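Local coordinates for protein agglutinin (PDB 4G9M) that probably binds carbohydrates as a fungal lectin of the ricin-type beta-trefoil family and forms a domain-swapped dimer, at residues Y10-V15 / W137-E142; G18-L23 / Y37-G42; K46-W51 / T59-K64. All coordinates share one frame; numbering follows the deposited sequence.

Interactions 1 and 3 lie in one antiparallel sheet with strand order 58-62, 47-51, 8-14, 137-141. Their centres are about 12 Å apart. Interaction 1 joins strand 8-14 to the last strand of the chain. Interactions 2 and 3 both fall inside the loop it closes, one after the other. Interaction 2 lies about 10 Å between centres from interaction 1 and about 14 Å from interaction 3. It joins strand 20-23, which follows strand 8-14, to the end of strand 32-37 and the loop after it. Trp47 ties interactions 2 and 3 through the bond from its NE1 to Leu21 O. Contacts near and far in sequence thus meet in one beta-trefoil chain, and interaction 1 pairs an early strand with the last one.

Interaction 1 of 3, residues Y10-V15 / W137-E142; sequences YTLKNV and WKFIDE
The Tyr10 ring is covered on both sides. The edge of the Phe139 ring points at one face, with the planes 67° apart, a T-shaped pair. The Asp141 carboxylate lies over the opposite face, its OD1 3.7 Å from Tyr10 CZ. Leu12 CD2 sits over the centre of the Phe139 ring, 3.6 Å from its centroid, as a CH-pi contact. Asn14 stands its amide on one face of Trp137, the planes 86° apart, with ND2 3.5 Å from CZ2. Leu12 O is at the edge of that indole, 3.6 Å from CE3. Turning Asn14 CG away from its own backbone N (chi1 -169°) carries the amide over the indole. Asn14 ND2 is bonded to Asn134 O, and Trp137 NE1 to Leu111 O.

The two strands are antiparallel. Thr11 pairs with Ile140 and Lys13 with Lys138 through two backbone bonds each. The shortest, Lys138 N to Lys13 O, is 2.7 Å. Thr11 OG1 donates to Glu142 OE2 at 2.9 Å. Phe139 and Ile140 also pair with a strand of the second subunit, so the sheet continues across the dimer.

The chemistry is split by face. Tyr10, Leu12, Phe139 and Trp137 make one side mainly apolar, with Asn14 and Asp141 laid on ring faces. The side with Thr11, Lys13, Lys138 and Ile140 is mixed and partly exposed. There the lysines run alongside, NZ atoms 6.4 Å apart, probably a mild repulsion.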
loop_
_atom_site.group_PDB
_atom_site.type_symbol
_atom_site.label_atom_id
_atom_site.label_comp_id
_atom_site.label_asym_id
_atom_site.label_seq_id
_atom_site.Cartn_x
_atom_site.Cartn_y
_atom_site.Cartn_z
ATOM N N TYR B 10 10.642 11.724 2.615
ATOM C CA TYR B 10 10.677 10.727 3.680
ATOM C C TYR B 10 12.082 10.253 4.046
ATOM O O TYR B 10 12.978 10.215 3.197
ATOM C CB TYR B 10 9.844 9.512 3.281
ATOM C CG TYR B 10 8.350 9.751 3.238
ATOM C CD1 TYR B 10 7.741 10.313 2.121
ATOM C CD2 TYR B 10 7.550 9.406 4.314
ATOM C CE1 TYR B 10 6.362 10.530 2.090
ATOM C CE2 TYR B 10 6.185 9.617 4.296
ATOM C CZ TYR B 10 5.600 10.172 3.186
ATOM O OH TYR B 10 4.243 10.347 3.201
ATOM N N THR B 11 12.261 9.898 5.318
ATOM C CA THR B 11 13.323 8.976 5.719
ATOM C C THR B 11 12.697 7.588 5.695
ATOM O O THR B 11 11.585 7.393 6.196
ATOM C CB THR B 11 13.858 9.288 7.132
ATOM O OG1 THR B 11 14.530 10.555 7.129
ATOM C CG2 THR B 11 14.840 8.211 7.596
ATOM N N LEU B 12 13.379 6.626 5.073
ATOM C CA LEU B 12 12.835 5.275 4.962
ATOM C C LEU B 12 13.661 4.318 5.816
ATOM O O LEU B 12 14.788 3.960 5.463
ATOM C CB LEU B 12 12.819 4.842 3.494
ATOM C CG LEU B 12 12.054 5.796 2.568
ATOM C CD1 LEU B 12 12.062 5.308 1.125
ATOM C CD2 LEU B 12 10.620 6.003 3.048
ATOM N N LYS B 13 13.101 3.931 6.954
ATOM C CA LYS B 13 13.825 3.166 7.958
ATOM C C LYS B 13 13.490 1.683 7.881
ATOM O O LYS B 13 12.328 1.291 8.005
ATOM C CB LYS B 13 13.516 3.704 9.367
ATOM C CG LYS B 13 14.239 2.939 10.471
ATOM C CD LYS B 13 13.926 3.529 11.839
ATOM C CE LYS B 13 12.440 3.445 12.157
ATOM N NZ LYS B 13 12.007 2.045 12.430
ATOM N N ASN B 14 14.505 0.851 7.694
ATOM C CA ASN B 14 14.238 -0.583 7.577
ATOM C C ASN B 14 13.668 -1.134 8.885
ATOM O O ASN B 14 14.204 -0.891 9.961
ATOM C CB ASN B 14 15.499 -1.339 7.171
ATOM C CG ASN B 14 15.212 -2.755 6.777
ATOM O OD1 ASN B 14 15.279 -3.663 7.603
ATOM N ND2 ASN B 14 14.876 -2.959 5.505
ATOM N N VAL B 15 12.571 -1.880 8.782
ATOM C CA VAL B 15 11.899 -2.419 9.959
ATOM C C VAL B 15 12.803 -3.376 10.760
ATOM O O VAL B 15 12.813 -3.355 11.989
ATOM C CB VAL B 15 10.539 -3.081 9.581
ATOM C CG1 VAL B 15 9.987 -3.929 10.734
ATOM C CG2 VAL B 15 9.517 -2.019 9.148
ATOM N N TRP B 137 9.572 -1.211 5.359
ATOM C CA TRP B 137 10.198 0.081 5.612
ATOM C C TRP B 137 9.235 1.008 6.332
ATOM O O TRP B 137 8.055 1.091 5.979
ATOM C CB TRP B 137 10.637 0.717 4.282
ATOM C CG TRP B 137 11.601 -0.173 3.495
ATOM C CD1 TRP B 137 11.265 -1.204 2.650
ATOM C CD2 TRP B 137 13.032 -0.114 3.504
ATOM N NE1 TRP B 137 12.407 -1.792 2.139
ATOM C CE2 TRP B 137 13.500 -1.135 2.643
ATOM C CE3 TRP B 137 13.969 0.702 4.157
ATOM C CZ2 TRP B 137 14.855 -1.353 2.419
ATOM C CZ3 TRP B 137 15.310 0.486 3.934
ATOM C CH2 TRP B 137 15.743 -0.530 3.058
ATOM N N LYS B 138 9.743 1.695 7.354
ATOM C CA LYS B 138 8.980 2.735 8.023
ATOM C C LYS B 138 9.083 4.016 7.213
ATOM O O LYS B 138 10.184 4.487 6.931
ATOM C CB LYS B 138 9.495 2.987 9.444
ATOM C CG LYS B 138 9.585 1.742 10.325
ATOM C CD LYS B 138 8.221 1.137 10.565
ATOM C CE LYS B 138 7.243 2.187 11.054
ATOM N NZ LYS B 138 5.896 1.964 10.478
ATOM N N PHE B 139 7.935 4.574 6.848
ATOM C CA PHE B 139 7.894 5.823 6.109
ATOM C C PHE B 139 7.821 6.992 7.072
ATOM O O PHE B 139 6.761 7.310 7.596
ATOM C CB PHE B 139 6.712 5.833 5.136
ATOM C CG PHE B 139 7.025 5.186 3.813
ATOM C CD1 PHE B 139 7.358 3.841 3.741
ATOM C CD2 PHE B 139 6.989 5.930 2.639
ATOM C CE1 PHE B 139 7.661 3.246 2.532
ATOM C CE2 PHE B 139 7.277 5.326 1.411
ATOM C CZ PHE B 139 7.610 3.988 1.365
ATOM N N ILE B 140 8.969 7.616 7.311
ATOM C CA ILE B 140 9.015 8.778 8.214
ATOM C C ILE B 140 8.915 10.096 7.454
ATOM O O ILE B 140 9.882 10.545 6.843
ATOM C CB ILE B 140 10.303 8.768 9.073
ATOM C CG1 ILE B 140 10.454 7.422 9.797
ATOM C CG2 ILE B 140 10.278 9.910 10.081
ATOM C CD1 ILE B 140 11.818 7.223 10.409
ATOM N N ASP B 141 7.735 10.711 7.506
ATOM C CA ASP B 141 7.423 11.954 6.799
ATOM C C ASP B 141 8.137 13.161 7.407
ATOM O O ASP B 141 8.040 13.408 8.611
ATOM C CB ASP B 141 5.896 12.176 6.855
ATOM C CG ASP B 141 5.390 13.239 5.880
ATOM O OD1 ASP B 141 6.018 13.487 4.827
ATOM O OD2 ASP B 141 4.299 13.793 6.152
ATOM N N GLU B 142 8.861 13.902 6.571
ATOM C CA GLU B 142 9.427 15.194 6.970
ATOM C C GLU B 142 8.341 16.254 6.842
ATOM O O GLU B 142 7.670 16.347 5.818
ATOM C CB GLU B 142 10.613 15.569 6.072
ATOM C CG GLU B 142 11.507 14.405 5.675
ATOM C CD GLU B 142 12.633 14.160 6.641
ATOM O OE1 GLU B 142 13.003 15.106 7.355
ATOM O OE2 GLU B 142 13.152 13.024 6.681
#

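Interaction 2 of 3, residues G18-L23 / Y37-G42; sequences GTVLDL and YKSHGG
Asp22 and Tyr37 both swing CG away from their backbone N, with chi1 -180° and -155°. Their side chains therefore run alongside each other in the same direction. Asp22 OD2 comes 3.4 Å from Tyr37 CB. His40 has its CG between backbone N and carbonyl carbon (chi1 55°), which turns its NE2 toward the same carboxylate.

Water 2 bridges the two. It donates to Asp22 OD2 at 2.7 Å and is bonded to His40 NE2 at 2.7 Å. This water also lies over the centre of one face of the Tyr37 ring and in the plane of the imidazole. Gly42 N donates to His40 ND1 at 3.1 Å, also in the ring plane, so bonds at both nitrogens fix the ring rotation. Gln45 NE2 is a second partner of Asp22 OD2, and Gln35 NE2 bonds OD1.

The backbones are joined by one antiparallel pair. Val20 N to Tyr37 O is short, 2.8 Å, and almost straight. Tyr37 N returns a bond to Val20 O. Water 1 extends the link, from Gly18 O to Ser39 N. Beside it, Val20 CG1 packs on Ser39 CB at 3.9 Å.

Gln45 and Trp47 fit the QxW motif of ricin-type lectins. An aspartate, an aromatic ring and a nearby glutamine are consistent with the sugar pocket of such a beta-trefoil repeat.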
loop_
_atom_site.group_PDB
_atom_site.type_symbol
_atom_site.label_atom_id
_atom_site.label_comp_id
_atom_site.label_asym_id
_atom_site.label_seq_id
_atom_site.Cartn_x
_atom_site.Cartn_y
_atom_site.Cartn_z
ATOM N N GLY B 18 16.693 -0.980 11.553
ATOM C CA GLY B 18 16.676 0.382 12.063
ATOM C C GLY B 18 17.593 1.312 11.280
ATOM O O GLY B 18 17.695 2.506 11.583
ATOM N N THR B 19 18.273 0.766 10.272
ATOM C CA THR B 19 19.082 1.578 9.373
ATOM C C THR B 19 18.208 2.098 8.240
ATOM O O THR B 19 17.081 1.616 8.039
ATOM C CB THR B 19 20.332 0.822 8.850
ATOM O OG1 THR B 19 19.937 -0.319 8.077
ATOM C CG2 THR B 19 21.176 0.354 10.017
ATOM N N VAL B 20 18.692 3.113 7.538
ATOM C CA VAL B 20 17.844 3.807 6.568
ATOM C C VAL B 20 18.344 3.691 5.125
ATOM O O VAL B 20 19.527 3.441 4.879
ATOM C CB VAL B 20 17.645 5.301 6.941
ATOM C CG1 VAL B 20 17.126 5.417 8.375
ATOM C CG2 VAL B 20 18.942 6.092 6.758
ATOM N N LEU B 21 17.430 3.898 4.183
ATOM C CA LEU B 21 17.754 3.872 2.754
ATOM C C LEU B 21 18.666 5.060 2.405
ATOM O O LEU B 21 18.355 6.225 2.711
ATOM C CB LEU B 21 16.460 3.919 1.935
ATOM C CG LEU B 21 16.575 3.474 0.480
ATOM C CD1 LEU B 21 16.833 1.967 0.386
ATOM C CD2 LEU B 21 15.275 3.877 -0.239
ATOM N N ASP B 22 19.796 4.741 1.777
ATOM C CA ASP B 22 20.925 5.661 1.640
ATOM C C ASP B 22 21.500 5.554 0.233
ATOM O O ASP B 22 21.815 4.467 -0.225
ATOM C CB ASP B 22 21.985 5.275 2.690
ATOM C CG ASP B 22 23.227 6.166 2.667
ATOM O OD1 ASP B 22 24.009 6.097 1.696
ATOM O OD2 ASP B 22 23.461 6.895 3.657
ATOM N N LEU B 23 21.621 6.678 -0.463
ATOM C CA LEU B 23 22.287 6.693 -1.753
ATOM C C LEU B 23 23.768 6.983 -1.553
ATOM O O LEU B 23 24.128 7.999 -0.973
ATOM C CB LEU B 23 21.649 7.743 -2.676
ATOM C CG LEU B 23 22.264 7.871 -4.071
ATOM C CD1 LEU B 23 22.091 6.594 -4.881
ATOM C CD2 LEU B 23 21.631 9.032 -4.804
ATOM N N TYR B 37 22.148 2.343 5.835
ATOM C CA TYR B 37 23.154 3.113 6.562
ATOM C C TYR B 37 22.539 3.736 7.824
ATOM O O TYR B 37 21.344 4.023 7.858
ATOM C CB TYR B 37 23.729 4.201 5.643
ATOM C CG TYR B 37 25.136 4.688 5.991
ATOM C CD1 TYR B 37 25.347 5.575 7.033
ATOM C CD2 TYR B 37 26.241 4.262 5.262
ATOM C CE1 TYR B 37 26.618 6.029 7.351
ATOM C CE2 TYR B 37 27.525 4.708 5.575
ATOM C CZ TYR B 37 27.702 5.592 6.621
ATOM O OH TYR B 37 28.960 6.061 6.952
ATOM N N LYS B 38 23.339 3.919 8.869
ATOM C CA LYS B 38 22.843 4.568 10.081
ATOM C C LYS B 38 22.331 5.962 9.749
ATOM O O LYS B 38 22.965 6.698 8.992
ATOM C CB LYS B 38 23.941 4.653 11.140
ATOM C CG LYS B 38 23.507 5.317 12.435
ATOM C CD LYS B 38 24.643 5.331 13.447
ATOM C CE LYS B 38 24.288 6.168 14.675
ATOM N NZ LYS B 38 25.253 5.966 15.800
ATOM N N SER B 39 21.173 6.309 10.305
ATOM C CA SER B 39 20.568 7.601 10.055
ATOM C C SER B 39 21.489 8.733 10.527
ATOM O O SER B 39 21.940 8.734 11.671
ATOM C CB SER B 39 19.209 7.687 10.756
ATOM O OG SER B 39 18.577 8.933 10.494
ATOM N N HIS B 40 21.781 9.681 9.640
ATOM C CA HIS B 40 22.563 10.860 10.027
ATOM C C HIS B 40 21.962 12.179 9.530
ATOM O O HIS B 40 22.555 13.249 9.706
ATOM C CB HIS B 40 24.040 10.734 9.606
ATOM C CG HIS B 40 24.244 10.449 8.148
ATOM N ND1 HIS B 40 23.639 11.180 7.148
ATOM C CD2 HIS B 40 24.992 9.507 7.525
ATOM C CE1 HIS B 40 24.001 10.696 5.972
ATOM N NE2 HIS B 40 24.822 9.680 6.175
ATOM N N GLY B 41 20.789 12.098 8.911
ATOM C CA GLY B 41 20.072 13.292 8.492
ATOM C C GLY B 41 20.554 13.954 7.213
ATOM O O GLY B 41 20.083 15.031 6.853
ATOM N N GLY B 42 21.491 13.322 6.518
ATOM C CA GLY B 42 21.977 13.864 5.263
ATOM C C GLY B 42 20.905 13.818 4.193
ATOM O O GLY B 42 20.007 12.975 4.246
HETATM O O HOH W 1 19.673 4.345 11.924
HETATM O O HOH W 2 25.829 7.913 4.346
#

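Interaction 3 of 3, residues K46-W51 / T59-K64; sequences KWRLKW and TLQNVK
Arg48 O is gripped twice: Gln61 N donates to it at 2.9 Å and water 3 at 2.8 Å. Water 3 is also bonded to Thr59 OG1. That hydroxyl lies between its backbone N and carbonyl carbon (chi1 57°), where it also meets water 4, at 2.6 Å. Water 4 in turn donates to Lys50 O, so two waters line this side of the strand pair. The shortest bond between the strands is Arg48 N to Gln61 O, 2.7 Å.

Val63 CG2 sits over the centre of the Arg48 guanidinium, 3.9 Å from CZ. Gln61 OE1 stays 4.1 Å from Arg48 NH1 at its edge, too far for a bond, while Gln61 NE2 bonds Gly66 O. The side with Trp47, Leu49, Leu60 and Asn62 is buried. Asn62 ND2 lies over one face of Trp47, 3.5 Å from CZ2, with amide and indole 76° apart. The amide is steadied by ND2 bonding Asn44 O and OD1 accepting from Ser65 N. Leu49 CD1 meets Leu60 CD2 at 3.8 Å.

The two strands form a beta hairpin. Strand 8-14 pairs with the other edge of strand 47-51, and Leu60 packs on Leu12. Strand 68-71 touches Trp47 and Leu60 through Val69.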
loop_
_atom_site.group_PDB
_atom_site.type_symbol
_atom_site.label_atom_id
_atom_site.label_comp_id
_atom_site.label_asym_id
_atom_site.label_seq_id
_atom_site.Cartn_x
_atom_site.Cartn_y
_atom_site.Cartn_z
ATOM N N LYS B 46 17.309 11.156 2.222
ATOM C CA LYS B 46 15.945 11.662 2.103
ATOM C C LYS B 46 15.416 11.363 0.716
ATOM O O LYS B 46 16.142 11.517 -0.271
ATOM C CB LYS B 46 15.907 13.172 2.301
ATOM C CG LYS B 46 15.713 13.624 3.724
ATOM C CD LYS B 46 16.960 13.491 4.531
ATOM C CE LYS B 46 17.112 14.702 5.439
ATOM N NZ LYS B 46 17.518 14.314 6.816
ATOM N N TRP B 47 14.137 10.997 0.638
ATOM C CA TRP B 47 13.548 10.523 -0.611
ATOM C C TRP B 47 12.181 11.147 -0.892
ATOM O O TRP B 47 11.297 11.173 -0.019
ATOM C CB TRP B 47 13.403 9.001 -0.568
ATOM C CG TRP B 47 14.688 8.305 -0.284
ATOM C CD1 TRP B 47 15.208 7.996 0.945
ATOM C CD2 TRP B 47 15.628 7.846 -1.247
ATOM N NE1 TRP B 47 16.414 7.361 0.801
ATOM C CE2 TRP B 47 16.695 7.252 -0.538
ATOM C CE3 TRP B 47 15.672 7.867 -2.647
ATOM C CZ2 TRP B 47 17.789 6.692 -1.180
ATOM C CZ3 TRP B 47 16.767 7.309 -3.281
ATOM C CH2 TRP B 47 17.803 6.721 -2.547
ATOM N N ARG B 48 12.008 11.650 -2.110
ATOM C CA ARG B 48 10.742 12.260 -2.496
ATOM C C ARG B 48 9.780 11.226 -3.067
ATOM O O ARG B 48 10.081 10.545 -4.050
ATOM C CB ARG B 48 10.969 13.389 -3.500
ATOM C CG ARG B 48 11.934 14.453 -3.008
ATOM C CD ARG B 48 11.666 15.772 -3.682
ATOM N NE ARG B 48 12.442 16.836 -3.055
ATOM C CZ ARG B 48 13.648 17.190 -3.467
ATOM N NH1 ARG B 48 14.198 16.561 -4.499
ATOM N NH2 ARG B 48 14.299 18.164 -2.856
ATOM N N LEU B 49 8.618 11.111 -2.432
ATOM C CA LEU B 49 7.574 10.199 -2.869
ATOM C C LEU B 49 6.594 10.991 -3.729
ATOM O O LEU B 49 6.058 11.996 -3.285
ATOM C CB LEU B 49 6.853 9.599 -1.649
ATOM C CG LEU B 49 5.635 8.721 -1.925
ATOM C CD1 LEU B 49 6.083 7.402 -2.552
ATOM C CD2 LEU B 49 4.849 8.460 -0.646
ATOM N N LYS B 50 6.371 10.539 -4.958
ATOM C CA LYS B 50 5.485 11.244 -5.877
ATOM C C LYS B 50 4.727 10.250 -6.744
ATOM O O LYS B 50 5.326 9.316 -7.284
ATOM C CB LYS B 50 6.293 12.186 -6.766
ATOM C CG LYS B 50 5.455 13.179 -7.547
ATOM C CD LYS B 50 6.313 14.044 -8.434
ATOM C CE LYS B 50 5.440 14.995 -9.245
ATOM N NZ LYS B 50 6.234 15.737 -10.258
ATOM N N TRP B 51 3.420 10.457 -6.892
ATOM C CA TRP B 51 2.610 9.613 -7.772
ATOM C C TRP B 51 2.841 9.985 -9.240
ATOM O O TRP B 51 2.944 11.164 -9.568
ATOM C CB TRP B 51 1.123 9.666 -7.365
ATOM C CG TRP B 51 0.826 8.655 -6.302
ATOM C CD1 TRP B 51 0.316 7.393 -6.481
ATOM C CD2 TRP B 51 1.103 8.778 -4.903
ATOM N NE1 TRP B 51 0.235 6.737 -5.271
ATOM C CE2 TRP B 51 0.724 7.561 -4.290
ATOM C CE3 TRP B 51 1.646 9.792 -4.106
ATOM C CZ2 TRP B 51 0.860 7.343 -2.924
ATOM C CZ3 TRP B 51 1.775 9.574 -2.743
ATOM C CH2 TRP B 51 1.383 8.356 -2.165
ATOM N N THR B 59 7.204 7.074 -7.711
ATOM C CA THR B 59 8.656 6.982 -7.779
ATOM C C THR B 59 9.233 7.525 -6.486
ATOM O O THR B 59 8.549 8.254 -5.749
ATOM C CB THR B 59 9.241 7.766 -8.953
ATOM O OG1 THR B 59 8.838 9.136 -8.856
ATOM C CG2 THR B 59 8.773 7.203 -10.287
ATOM N N LEU B 60 10.487 7.169 -6.216
ATOM C CA LEU B 60 11.222 7.727 -5.087
ATOM C C LEU B 60 12.446 8.422 -5.637
ATOM O O LEU B 60 13.247 7.797 -6.334
ATOM C CB LEU B 60 11.631 6.611 -4.114
ATOM C CG LEU B 60 10.502 5.995 -3.289
ATOM C CD1 LEU B 60 11.063 4.854 -2.444
ATOM C CD2 LEU B 60 9.850 7.064 -2.396
ATOM N N GLN B 61 12.576 9.716 -5.351
ATOM C CA GLN B 61 13.701 10.502 -5.863
ATOM C C GLN B 61 14.620 10.975 -4.744
ATOM O O GLN B 61 14.157 11.532 -3.743
ATOM C CB GLN B 61 13.177 11.700 -6.659
ATOM C CG GLN B 61 14.257 12.541 -7.273
ATOM C CD GLN B 61 13.700 13.770 -7.968
ATOM O OE1 GLN B 61 12.644 14.286 -7.587
ATOM N NE2 GLN B 61 14.402 14.245 -8.993
ATOM N N ASN B 62 15.922 10.762 -4.898
ATOM C CA ASN B 62 16.863 11.196 -3.864
ATOM C C ASN B 62 16.966 12.715 -3.775
ATOM O O ASN B 62 17.099 13.397 -4.793
ATOM C CB ASN B 62 18.247 10.573 -4.079
ATOM C CG ASN B 62 19.157 10.758 -2.877
ATOM O OD1 ASN B 62 20.009 11.656 -2.854
ATOM N ND2 ASN B 62 18.981 9.907 -1.872
ATOM N N VAL B 63 16.895 13.254 -2.559
ATOM C CA VAL B 63 16.925 14.701 -2.384
ATOM C C VAL B 63 18.283 15.279 -2.809
ATOM O O VAL B 63 18.359 16.337 -3.443
ATOM C CB VAL B 63 16.569 15.105 -0.934
ATOM C CG1 VAL B 63 16.974 16.538 -0.656
ATOM C CG2 VAL B 63 15.076 14.919 -0.692
ATOM N N LYS B 64 19.361 14.569 -2.496
ATOM C CA LYS B 64 20.689 15.100 -2.806
ATOM C C LYS B 64 21.038 15.036 -4.298
ATOM O O LYS B 64 21.463 16.038 -4.883
ATOM C CB LYS B 64 21.752 14.398 -1.974
ATOM C CG LYS B 64 23.144 14.998 -2.111
ATOM C CD LYS B 64 23.872 14.976 -0.777
ATOM C CE LYS B 64 25.152 15.807 -0.794
ATOM N NZ LYS B 64 26.303 15.065 -1.387
HETATM O O HOH W 3 9.766 10.748 -6.819
HETATM O O HOH W 4 6.874 10.422 -9.980
#